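Local structure of Ice-binding protein (Flavobacteriaceae bacterium, 5UYT) at residues T225-N230 against L277-A282; T239-D244 against T253-D258; T263-S266 against S271-Q274; V390-G395 against G400-T405. The protein probably binds to the surface of ice crystals and limits their growth, as an antifreeze protein built on right-handed beta-helices. One frame throughout, in Å; residues are numbered along the deposited sequence.

Interaction 1. Residues T225-N230 against L277-A282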
loop_
_atom_site.group_PDB
_atom_site.type_symbol
_atom_site.label_atom_id
_atom_site.label_comp_id
_atom_site.label_asym_id
_atom_site.label_seq_id
_atom_site.Cartn_x
_atom_site.Cartn_y
_atom_site.Cartn_z
ATOM N N THR A 225 -12.328 7.193 -23.088
ATOM C CA THR A 225 -11.041 6.744 -22.672
ATOM C C THR A 225 -10.044 7.897 -22.641
ATOM O O THR A 225 -9.139 7.893 -21.804
ATOM C CB THR A 225 -10.581 5.609 -23.599
ATOM O OG1 THR A 225 -11.577 4.576 -23.555
ATOM C CG2 THR A 225 -9.221 5.034 -23.170
ATOM N N ILE A 226 -10.140 8.830 -23.595
ATOM C CA ILE A 226 -9.271 10.015 -23.626
ATOM C C ILE A 226 -10.214 11.192 -23.858
ATOM O O ILE A 226 -10.920 11.228 -24.893
ATOM C CB ILE A 226 -8.253 9.964 -24.791
ATOM C CG1 ILE A 226 -7.446 8.659 -24.753
ATOM C CG2 ILE A 226 -7.336 11.188 -24.774
ATOM C CD1 ILE A 226 -6.436 8.555 -23.630
ATOM N N PHE A 227 -10.257 12.118 -22.915
ATOM C CA PHE A 227 -11.247 13.195 -22.994
ATOM C C PHE A 227 -10.764 14.465 -22.324
ATOM O O PHE A 227 -10.239 14.413 -21.203
ATOM C CB PHE A 227 -12.588 12.745 -22.377
ATOM C CG PHE A 227 -13.623 13.843 -22.334
ATOM C CD1 PHE A 227 -14.340 14.178 -23.475
ATOM C CD2 PHE A 227 -13.869 14.568 -21.161
ATOM C CE1 PHE A 227 -15.304 15.206 -23.447
ATOM C CE2 PHE A 227 -14.822 15.601 -21.136
ATOM C CZ PHE A 227 -15.541 15.914 -22.286
ATOM N N SER A 228 -10.957 15.602 -23.005
ATOM C CA SER A 228 -10.768 16.921 -22.368
ATOM C C SER A 228 -12.079 17.692 -22.314
ATOM O O SER A 228 -12.806 17.771 -23.318
ATOM C CB SER A 228 -9.733 17.800 -23.103
ATOM O OG SER A 228 -9.615 19.051 -22.383
ATOM N N GLY A 229 -12.377 18.271 -21.159
ATOM C CA GLY A 229 -13.467 19.262 -21.097
ATOM C C GLY A 229 -13.172 20.539 -21.866
ATOM O O GLY A 229 -14.108 21.298 -22.225
ATOM N N ASN A 230 -11.889 20.839 -22.097
ATOM C CA ASN A 230 -11.520 22.121 -22.743
ATOM C C ASN A 230 -10.070 22.074 -23.225
ATOM O O ASN A 230 -9.149 22.099 -22.396
ATOM C CB ASN A 230 -11.714 23.298 -21.758
ATOM C CG ASN A 230 -11.544 24.658 -22.406
ATOM O OD1 ASN A 230 -10.852 24.820 -23.400
ATOM N ND2 ASN A 230 -12.207 25.644 -21.849
ATOM N N LEU A 277 -19.718 17.716 -18.180
ATOM C CA LEU A 277 -20.470 17.924 -16.920
ATOM C C LEU A 277 -20.164 16.793 -15.938
ATOM O O LEU A 277 -19.891 17.012 -14.751
ATOM C CB LEU A 277 -21.984 18.014 -17.195
ATOM C CG LEU A 277 -22.429 19.265 -17.965
ATOM C CD1 LEU A 277 -23.933 19.228 -18.285
ATOM C CD2 LEU A 277 -22.144 20.557 -17.176
ATOM N N ASP A 278 -20.178 15.577 -16.454
ATOM C CA ASP A 278 -19.983 14.407 -15.617
ATOM C C ASP A 278 -18.544 14.311 -15.108
ATOM O O ASP A 278 -18.322 13.892 -13.976
ATOM C CB ASP A 278 -20.383 13.149 -16.363
ATOM C CG ASP A 278 -21.879 13.044 -16.512
ATOM O OD1 ASP A 278 -22.583 13.774 -15.793
ATOM O OD2 ASP A 278 -22.348 12.240 -17.326
ATOM N N LEU A 279 -17.594 14.745 -15.932
ATOM C CA LEU A 279 -16.187 14.808 -15.503
ATOM C C LEU A 279 -16.025 15.801 -14.348
ATOM O O LEU A 279 -15.370 15.481 -13.356
ATOM C CB LEU A 279 -15.268 15.208 -16.658
ATOM C CG LEU A 279 -13.774 15.318 -16.339
ATOM C CD1 LEU A 279 -13.236 13.951 -15.923
ATOM C CD2 LEU A 279 -13.035 15.766 -17.601
ATOM N N ASN A 280 -16.606 16.999 -14.459
ATOM C CA ASN A 280 -16.524 17.953 -13.360
ATOM C C ASN A 280 -17.144 17.404 -12.084
ATOM O O ASN A 280 -16.598 17.606 -10.988
ATOM C CB ASN A 280 -17.218 19.286 -13.707
ATOM C CG ASN A 280 -16.481 20.050 -14.779
ATOM O OD1 ASN A 280 -15.372 19.677 -15.163
ATOM N ND2 ASN A 280 -17.103 21.096 -15.297
ATOM N N ASN A 281 -18.280 16.718 -12.215
ATOM C CA ASN A 281 -18.934 16.154 -11.021
ATOM C C ASN A 281 -18.025 15.118 -10.336
ATOM O O ASN A 281 -17.885 15.136 -9.098
ATOM C CB ASN A 281 -20.279 15.512 -11.336
ATOM C CG ASN A 281 -21.340 16.506 -11.801
ATOM O OD1 ASN A 281 -21.342 17.679 -11.431
ATOM N ND2 ASN A 281 -22.283 16.005 -12.608
ATOM N N ALA A 282 -17.409 14.244 -11.132
ATOM C CA ALA A 282 -16.516 13.211 -10.603
ATOM C C ALA A 282 -15.279 13.841 -9.930
ATOM O O ALA A 282 -14.855 13.395 -8.851
ATOM C CB ALA A 282 -16.097 12.236 -11.705
#
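Phe227 and Leu279 meet where strand 224-228 packs against helix 270-288. The CB of Phe227 points toward the helix and that of Leu279 toward the strand. The two side chains lie alongside each other, pointing opposite ways. Only one methyl of the leucine does the touching. Its CD2 sits at the edge of the Phe227 ring, near the ring plane, 3.8 Å from Phe227 CD2. The same methyl lies 4.0 Å from Phe227 CE2, so it straddles one C-C bond of the ring edge. Both side chains have CG anti to the backbone N (chi1 176° in Phe227, 180° in Leu279), which places each CG beside its own carbonyl carbon and brings the ring edge and the leucine methyl together. Leu279 CD2 also lies 4.4 Å from the backbone N of Gly229. Close by, Ser228 OG accepts from Asn230 N at 2.9 Å and forms an ST turn. Leu403 of the neighbouring strand touches both Phe227 and Leu279, and Tyr224 meets the Phe227 ring edge-to-face. The side-chain contact is apolar. Helix and strand are therefore joined here by van der Waals packing of buried hydrocarbon, with no hydrogen bond across to fix a direction.

Interaction 2. Residues T239-D244 against T253-D258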
loop_
_atom_site.group_PDB
_atom_site.type_symbol
_atom_site.label_atom_id
_atom_site.label_comp_id
_atom_site.label_asym_id
_atom_site.label_seq_id
_atom_site.Cartn_x
_atom_site.Cartn_y
_atom_site.Cartn_z
ATOM N N THR A 239 -1.884 4.654 -32.857
ATOM C CA THR A 239 -2.516 4.587 -31.542
ATOM C C THR A 239 -3.763 3.765 -31.691
ATOM O O THR A 239 -4.482 3.905 -32.716
ATOM C CB THR A 239 -2.843 6.019 -31.086
ATOM O OG1 THR A 239 -1.620 6.617 -30.643
ATOM C CG2 THR A 239 -3.877 6.041 -29.960
ATOM N N TYR A 240 -4.041 2.921 -30.687
ATOM C CA TYR A 240 -5.318 2.163 -30.656
ATOM C C TYR A 240 -6.075 2.486 -29.356
ATOM O O TYR A 240 -5.450 2.637 -28.301
ATOM C CB TYR A 240 -5.063 0.666 -30.662
ATOM C CG TYR A 240 -4.692 0.204 -32.059
ATOM C CD1 TYR A 240 -5.654 -0.351 -32.912
ATOM C CD2 TYR A 240 -3.387 0.366 -32.529
ATOM C CE1 TYR A 240 -5.298 -0.720 -34.222
ATOM C CE2 TYR A 240 -3.037 0.006 -33.813
ATOM C CZ TYR A 240 -3.996 -0.544 -34.638
ATOM O OH TYR A 240 -3.567 -0.923 -35.904
ATOM N N VAL A 241 -7.390 2.639 -29.456
ATOM C CA VAL A 241 -8.202 2.989 -28.293
ATOM C C VAL A 241 -9.437 2.093 -28.268
ATOM O O VAL A 241 -10.040 1.845 -29.333
ATOM C CB VAL A 241 -8.678 4.481 -28.371
ATOM C CG1 VAL A 241 -9.606 4.802 -27.183
ATOM C CG2 VAL A 241 -7.467 5.423 -28.342
ATOM N N THR A 242 -9.818 1.603 -27.073
ATOM C CA THR A 242 -11.154 1.045 -26.903
ATOM C C THR A 242 -11.898 2.044 -26.014
ATOM O O THR A 242 -11.448 2.358 -24.897
ATOM C CB THR A 242 -11.114 -0.339 -26.245
ATOM O OG1 THR A 242 -10.339 -1.205 -27.090
ATOM C CG2 THR A 242 -12.548 -0.898 -26.086
ATOM N N GLY A 243 -12.984 2.564 -26.555
ATOM C CA GLY A 243 -13.822 3.598 -25.918
ATOM C C GLY A 243 -13.783 4.861 -26.756
ATOM O O GLY A 243 -13.195 4.870 -27.849
ATOM N N ASP A 244 -14.444 5.917 -26.270
ATOM C CA ASP A 244 -14.588 7.145 -27.089
ATOM C C ASP A 244 -13.462 8.124 -26.811
ATOM O O ASP A 244 -12.840 8.067 -25.742
ATOM C CB ASP A 244 -15.924 7.853 -26.795
ATOM C CG ASP A 244 -17.135 7.206 -27.493
ATOM O OD1 ASP A 244 -17.092 6.020 -27.883
ATOM O OD2 ASP A 244 -18.195 7.872 -27.597
ATOM N N THR A 253 -7.976 15.586 -33.368
ATOM C CA THR A 253 -7.363 15.123 -34.653
ATOM C C THR A 253 -6.355 14.031 -34.363
ATOM O O THR A 253 -5.940 13.836 -33.215
ATOM C CB THR A 253 -6.627 16.264 -35.423
ATOM O OG1 THR A 253 -5.493 16.695 -34.645
ATOM C CG2 THR A 253 -7.547 17.450 -35.675
ATOM N N GLY A 254 -5.932 13.326 -35.400
ATOM C CA GLY A 254 -4.859 12.364 -35.279
ATOM C C GLY A 254 -5.260 10.940 -34.916
ATOM O O GLY A 254 -4.435 10.024 -35.041
ATOM N N PHE A 255 -6.501 10.744 -34.437
ATOM C CA PHE A 255 -6.981 9.379 -34.172
ATOM C C PHE A 255 -7.574 8.786 -35.451
ATOM O O PHE A 255 -8.354 9.437 -36.141
ATOM C CB PHE A 255 -8.047 9.376 -33.081
ATOM C CG PHE A 255 -7.509 9.749 -31.728
ATOM C CD1 PHE A 255 -7.030 8.756 -30.886
ATOM C CD2 PHE A 255 -7.403 11.074 -31.344
ATOM C CE1 PHE A 255 -6.449 9.072 -29.642
ATOM C CE2 PHE A 255 -6.855 11.410 -30.095
ATOM C CZ PHE A 255 -6.366 10.396 -29.236
ATOM N N GLN A 256 -7.180 7.556 -35.761
ATOM C CA GLN A 256 -7.644 6.889 -36.980
ATOM C C GLN A 256 -8.819 6.031 -36.612
ATOM O O GLN A 256 -8.723 5.184 -35.664
ATOM C CB GLN A 256 -6.510 6.066 -37.592
ATOM C CG GLN A 256 -5.338 6.953 -38.007
ATOM C CD GLN A 256 -4.149 6.129 -38.497
ATOM O OE1 GLN A 256 -3.523 5.353 -37.735
ATOM N NE2 GLN A 256 -3.818 6.288 -39.771
ATOM N N ALA A 257 -9.942 6.268 -37.295
ATOM C CA ALA A 257 -11.228 5.655 -36.901
ATOM C C ALA A 257 -11.103 4.146 -36.810
ATOM O O ALA A 257 -11.659 3.531 -35.903
ATOM C CB ALA A 257 -12.344 6.003 -37.892
ATOM N N ASP A 258 -10.400 3.532 -37.747
ATOM C CA ASP A 258 -10.361 2.057 -37.709
ATOM C C ASP A 258 -9.514 1.497 -36.552
ATOM O O ASP A 258 -9.526 0.287 -36.316
ATOM C CB ASP A 258 -9.860 1.514 -39.066
ATOM C CG ASP A 258 -10.876 1.681 -40.186
ATOM O OD1 ASP A 258 -12.025 2.070 -39.922
ATOM O OD2 ASP A 258 -10.496 1.446 -41.358
HETATM O O HOH W 1 -5.430 6.385 -33.822
HETATM O O HOH W 2 -3.039 6.140 -35.191
#
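Phe255 makes the apolar part of this contact with Thr239 and Val241. One ring atom, Phe255 CE1, meets both partners. It lies 4.0 Å from Thr239 CG2 and 4.0 Å from Val241 CG2. Both methyls come to the ring at a slant. The threonine turns its methyl to the ring because CG2 is anti to its own backbone N, with OG1 at chi1 -77°. That leaves OG1 to bond with Asn235 OD1 and with the backbone N of Ile414. Thr239 thus splits its work, with the methyl on the ring and the hydroxyl in the polar network.

The polar part runs through two waters, and no direct hydrogen bond joins the segments. Water 1 donates to Thr239 O at 2.9 Å and accepts from Gln256 N at 2.9 Å. Water 2 accepts from Thr239 N at 3.0 Å and donates to Gln256 OE1 at 2.7 Å. Both polar backbone atoms of Thr239 are therefore bridged to Gln256, one to its backbone and one to its side chain. Thr239 O has a second partner in Asn259 ND2.

Residues 253-258 form the loop between strand 252-253 and strand 260-261. From this loop Phe255 also touches Leu233 and Asn235 of strand 233-236. Strand 240-242 lies between strands 260-261 and 415-417, parallel to both, and Val241 also touches Val260. The phenylalanine thus packs against the inward side chains of two faces of this end of the beta-helix.

Interaction 3. Residues T263-S266 against S271-Q274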
loop_
_atom_site.group_PDB
_atom_site.type_symbol
_atom_site.label_atom_id
_atom_site.label_comp_id
_atom_site.label_asym_id
_atom_site.label_seq_id
_atom_site.Cartn_x
_atom_site.Cartn_y
_atom_site.Cartn_z
ATOM N N THR A 263 -16.154 5.735 -30.585
ATOM C CA THR A 263 -16.423 6.874 -31.472
ATOM C C THR A 263 -15.437 7.986 -31.248
ATOM O O THR A 263 -15.234 8.400 -30.094
ATOM C CB THR A 263 -17.847 7.410 -31.227
ATOM O OG1 THR A 263 -18.774 6.366 -31.555
ATOM C CG2 THR A 263 -18.151 8.642 -32.130
ATOM N N ILE A 264 -14.864 8.493 -32.348
ATOM C CA ILE A 264 -14.045 9.725 -32.255
ATOM C C ILE A 264 -14.993 10.898 -32.438
ATOM O O ILE A 264 -15.702 10.966 -33.473
ATOM C CB ILE A 264 -12.984 9.788 -33.376
ATOM C CG1 ILE A 264 -11.982 8.626 -33.256
ATOM C CG2 ILE A 264 -12.276 11.156 -33.418
ATOM C CD1 ILE A 264 -11.240 8.357 -34.583
ATOM N N HIS A 265 -15.037 11.805 -31.461
ATOM C CA HIS A 265 -15.841 13.006 -31.576
ATOM C C HIS A 265 -14.898 14.074 -32.098
ATOM O O HIS A 265 -14.126 14.658 -31.308
ATOM C CB HIS A 265 -16.457 13.360 -30.218
ATOM C CG HIS A 265 -17.292 12.248 -29.652
ATOM N ND1 HIS A 265 -18.674 12.258 -29.700
ATOM C CD2 HIS A 265 -16.938 11.073 -29.072
ATOM C CE1 HIS A 265 -19.139 11.147 -29.145
ATOM N NE2 HIS A 265 -18.104 10.407 -28.764
ATOM N N SER A 266 -14.919 14.308 -33.416
ATOM C CA SER A 266 -13.910 15.216 -34.050
ATOM C C SER A 266 -14.058 16.666 -33.591
ATOM O O SER A 266 -13.113 17.450 -33.625
ATOM C CB SER A 266 -14.033 15.195 -35.582
ATOM O OG SER A 266 -13.645 13.905 -36.025
ATOM N N SER A 271 -22.661 14.648 -26.820
ATOM C CA SER A 271 -21.958 13.656 -26.009
ATOM C C SER A 271 -20.768 14.266 -25.249
ATOM O O SER A 271 -20.589 13.992 -24.061
ATOM C CB SER A 271 -21.491 12.474 -26.872
ATOM O OG SER A 271 -20.687 11.589 -26.113
ATOM N N THR A 272 -19.944 15.071 -25.928
ATOM C CA THR A 272 -18.816 15.714 -25.237
ATOM C C THR A 272 -19.329 16.713 -24.176
ATOM O O THR A 272 -18.692 16.878 -23.146
ATOM C CB THR A 272 -17.810 16.405 -26.192
ATOM O OG1 THR A 272 -18.430 17.524 -26.833
ATOM C CG2 THR A 272 -17.266 15.409 -27.237
ATOM N N ALA A 273 -20.467 17.377 -24.439
ATOM C CA ALA A 273 -21.018 18.327 -23.474
ATOM C C ALA A 273 -21.442 17.609 -22.193
ATOM O O ALA A 273 -21.147 18.086 -21.079
ATOM C CB ALA A 273 -22.178 19.148 -24.080
ATOM N N GLN A 274 -22.088 16.452 -22.347
ATOM C CA GLN A 274 -22.554 15.667 -21.202
ATOM C C GLN A 274 -21.382 15.047 -20.457
ATOM O O GLN A 274 -21.375 15.000 -19.204
ATOM C CB GLN A 274 -23.563 14.583 -21.623
ATOM C CG GLN A 274 -24.133 13.783 -20.442
ATOM C CD GLN A 274 -24.957 14.633 -19.480
ATOM O OE1 GLN A 274 -25.732 15.486 -19.889
ATOM N NE2 GLN A 274 -24.799 14.386 -18.189
#
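His265 packs on two successive residues of the helix 270-288, Ser271 and Thr272. The apolar part is with Thr272. Its CG2 methyl lies 3.7 Å from His265 CB and 4.0 Å from His265 CG, so it covers the root of the imidazole. Thr272 has chi1 67°, which leaves CG2 anti to the carbonyl carbon and aimed at the histidine.

Ser271 meets the far end of the ring by van der Waals contact. Its OG is 3.4 Å from His265 CE1, and its CB is 3.5 Å from the same atom. Both Thr272 CG2 and Ser271 OG approach the ring obliquely. Within its own segment, Thr263 CG2 lies 3.8 Å above one face of the ring, offset toward its rim. The ring of Tyr224 also meets the imidazole, with the two planes at about 30°.

The hydrogen bonds are all made to other partners. His265 ND1 pairs with Asp269 OD2 and NE2 with Asp244 OD2, so each ring nitrogen has a carboxylate. Ser271 OG bonds to Tyr224 OH, while Thr272 OG1 bonds to Asn248 OD1 and Asp269 N.

With an alanine at His265, Asp244 and Asp269 would probably be left without the imidazole they share, and a gap would open beside Ser271 and Thr272.

Two aspartates at its two nitrogens fix the rotation of the ring and would probably stabilise a positive charge on it. The helix residues add close packing. The contact thus combines polar bonds that orient a buried imidazole with methyl and hydroxyl groups that fill in around it.

Interaction 4. Residues V390-G395 against G400-T405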
loop_
_atom_site.group_PDB
_atom_site.type_symbol
_atom_site.label_atom_id
_atom_site.label_comp_id
_atom_site.label_asym_id
_atom_site.label_seq_id
_atom_site.Cartn_x
_atom_site.Cartn_y
_atom_site.Cartn_z
ATOM N N VAL A 390 -2.059 17.683 -20.830
ATOM C CA VAL A 390 -1.786 16.276 -20.638
ATOM C C VAL A 390 -0.906 15.808 -21.796
ATOM O O VAL A 390 -1.186 16.138 -22.967
ATOM C CB VAL A 390 -3.102 15.457 -20.588
ATOM C CG1 VAL A 390 -2.842 13.948 -20.493
ATOM C CG2 VAL A 390 -3.997 15.956 -19.448
ATOM N N ILE A 391 0.150 15.063 -21.471
ATOM C CA ILE A 391 0.967 14.412 -22.510
ATOM C C ILE A 391 1.032 12.930 -22.205
ATOM O O ILE A 391 1.359 12.543 -21.068
ATOM C CB ILE A 391 2.407 14.970 -22.537
ATOM C CG1 ILE A 391 2.376 16.463 -22.795
ATOM C CG2 ILE A 391 3.254 14.238 -23.609
ATOM C CD1 ILE A 391 3.747 17.122 -22.642
ATOM N N ILE A 392 0.731 12.098 -23.199
ATOM C CA ILE A 392 0.842 10.653 -23.028
ATOM C C ILE A 392 1.802 10.180 -24.109
ATOM O O ILE A 392 1.512 10.252 -25.317
ATOM C CB ILE A 392 -0.499 9.912 -23.135
ATOM C CG1 ILE A 392 -1.599 10.641 -22.346
ATOM C CG2 ILE A 392 -0.313 8.473 -22.630
ATOM C CD1 ILE A 392 -2.962 9.998 -22.430
ATOM N N ASN A 393 2.985 9.778 -23.649
ATOM C CA ASN A 393 4.136 9.547 -24.548
ATOM C C ASN A 393 4.183 8.189 -25.204
ATOM O O ASN A 393 3.386 7.303 -24.887
ATOM C CB ASN A 393 5.452 9.816 -23.737
ATOM C CG ASN A 393 5.694 11.312 -23.492
ATOM O OD1 ASN A 393 6.048 12.061 -24.436
ATOM N ND2 ASN A 393 5.457 11.775 -22.248
ATOM N N THR A 394 5.115 8.043 -26.146
ATOM C CA THR A 394 5.224 6.837 -26.952
ATOM C C THR A 394 5.074 5.538 -26.146
ATOM O O THR A 394 5.792 5.326 -25.180
ATOM C CB THR A 394 6.610 6.815 -27.589
ATOM O OG1 THR A 394 6.752 7.998 -28.416
ATOM C CG2 THR A 394 6.781 5.535 -28.465
ATOM N N GLY A 395 4.168 4.663 -26.582
ATOM C CA GLY A 395 4.185 3.311 -26.095
ATOM C C GLY A 395 3.427 3.137 -24.785
ATOM O O GLY A 395 3.310 2.014 -24.307
ATOM N N GLY A 400 -7.943 1.826 -18.356
ATOM C CA GLY A 400 -8.663 2.862 -17.598
ATOM C C GLY A 400 -8.908 4.026 -18.541
ATOM O O GLY A 400 -9.320 3.827 -19.656
ATOM N N ARG A 401 -8.662 5.257 -18.078
ATOM C CA ARG A 401 -8.929 6.433 -18.909
ATOM C C ARG A 401 -8.086 7.595 -18.456
ATOM O O ARG A 401 -7.664 7.645 -17.318
ATOM C CB ARG A 401 -10.421 6.832 -18.962
ATOM C CG ARG A 401 -11.165 6.811 -17.654
ATOM C CD ARG A 401 -12.697 6.961 -17.856
ATOM N NE ARG A 401 -13.411 5.769 -18.367
ATOM C CZ ARG A 401 -13.632 4.649 -17.673
ATOM N NH1 ARG A 401 -13.179 4.486 -16.394
ATOM N NH2 ARG A 401 -14.333 3.660 -18.227
ATOM N N VAL A 402 -7.841 8.533 -19.368
ATOM C CA VAL A 402 -7.145 9.758 -18.982
ATOM C C VAL A 402 -8.017 10.944 -19.402
ATOM O O VAL A 402 -8.357 11.078 -20.581
ATOM C CB VAL A 402 -5.801 9.840 -19.698
ATOM C CG1 VAL A 402 -5.160 11.174 -19.362
ATOM C CG2 VAL A 402 -4.887 8.675 -19.250
ATOM N N LEU A 403 -8.410 11.754 -18.420
ATOM C CA LEU A 403 -9.421 12.775 -18.582
ATOM C C LEU A 403 -8.826 14.062 -18.013
ATOM O O LEU A 403 -8.028 13.990 -17.095
ATOM C CB LEU A 403 -10.702 12.421 -17.779
ATOM C CG LEU A 403 -11.128 10.936 -17.902
ATOM C CD1 LEU A 403 -12.250 10.673 -16.933
ATOM C CD2 LEU A 403 -11.663 10.693 -19.306
ATOM N N SER A 404 -9.182 15.213 -18.569
ATOM C CA SER A 404 -8.828 16.478 -17.926
ATOM C C SER A 404 -10.008 17.393 -18.022
ATOM O O SER A 404 -10.636 17.510 -19.094
ATOM C CB SER A 404 -7.625 17.200 -18.566
ATOM O OG SER A 404 -7.403 18.426 -17.836
ATOM N N THR A 405 -10.286 18.074 -16.922
ATOM C CA THR A 405 -11.370 19.046 -16.899
ATOM C C THR A 405 -11.057 20.212 -17.808
ATOM O O THR A 405 -11.971 20.879 -18.352
ATOM C CB THR A 405 -11.585 19.599 -15.492
ATOM O OG1 THR A 405 -10.397 20.289 -15.081
ATOM C CG2 THR A 405 -11.934 18.498 -14.536
#
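Val390 and Val402 each hold CG1 anti to the backbone N (chi1 176° and 175°), and this turns the two CG1 methyls toward each other. They meet at 3.8 Å, each side chain passing beside the other. In the conformer of Ile392 described here, one of two, CG1 stands anti to the carbonyl carbon and the chain runs on extended (chi2 178°). In that conformer its end reaches across to Val402, tip to tip, with Ile392 CD1 3.9 Å from Val402 CB and also 3.9 Å from Val402 CG2. Val402 thus meets two branched residues of the facing strand. The other methyl of Val390, CG2, lies 3.9 Å from Ser404 CB. Only the carbon of that serine faces the valine, and its OG bonds to the backbone N of Ser406. All four residues are buried, and no hydrogen bond crosses between the segments.

The strand axes stay 9.2 Å apart at closest approach and run close to antiparallel, at 159°. That distance is too large for backbone pairing, so the two strands meet through their side chains. Ile409 touches Val390, while Ile226, Thr411 and Ile414 touch Ile392. Strands on different faces that enclose a packed apolar interior between them are characteristic of a beta-solenoid, here the right-handed beta-helix of an ice-binding protein.

From the N terminus, 225-230 opens the series, and interaction 1 closes the longest loop, 46 residues, by bringing back the helix 270-288. Interactions 2 and 3 both lie within that loop. Interaction 2 closes a short loop of 8 residues, and interaction 3 then closes one of 4. Interaction 4 comes later in the chain, closes another loop of 4 residues and crosses none of them. Interactions 1 and 3 share the helix and fasten it to strands of the beta-helix, while 2 and 4 pack the inside of the beta-helix. Asp244 of interaction 2 bonds to Thr263 N of interaction 3. Thr225 bonds to Thr242 and Asp244, and strand 224-228 pairs with strand 397-404 of interaction 4.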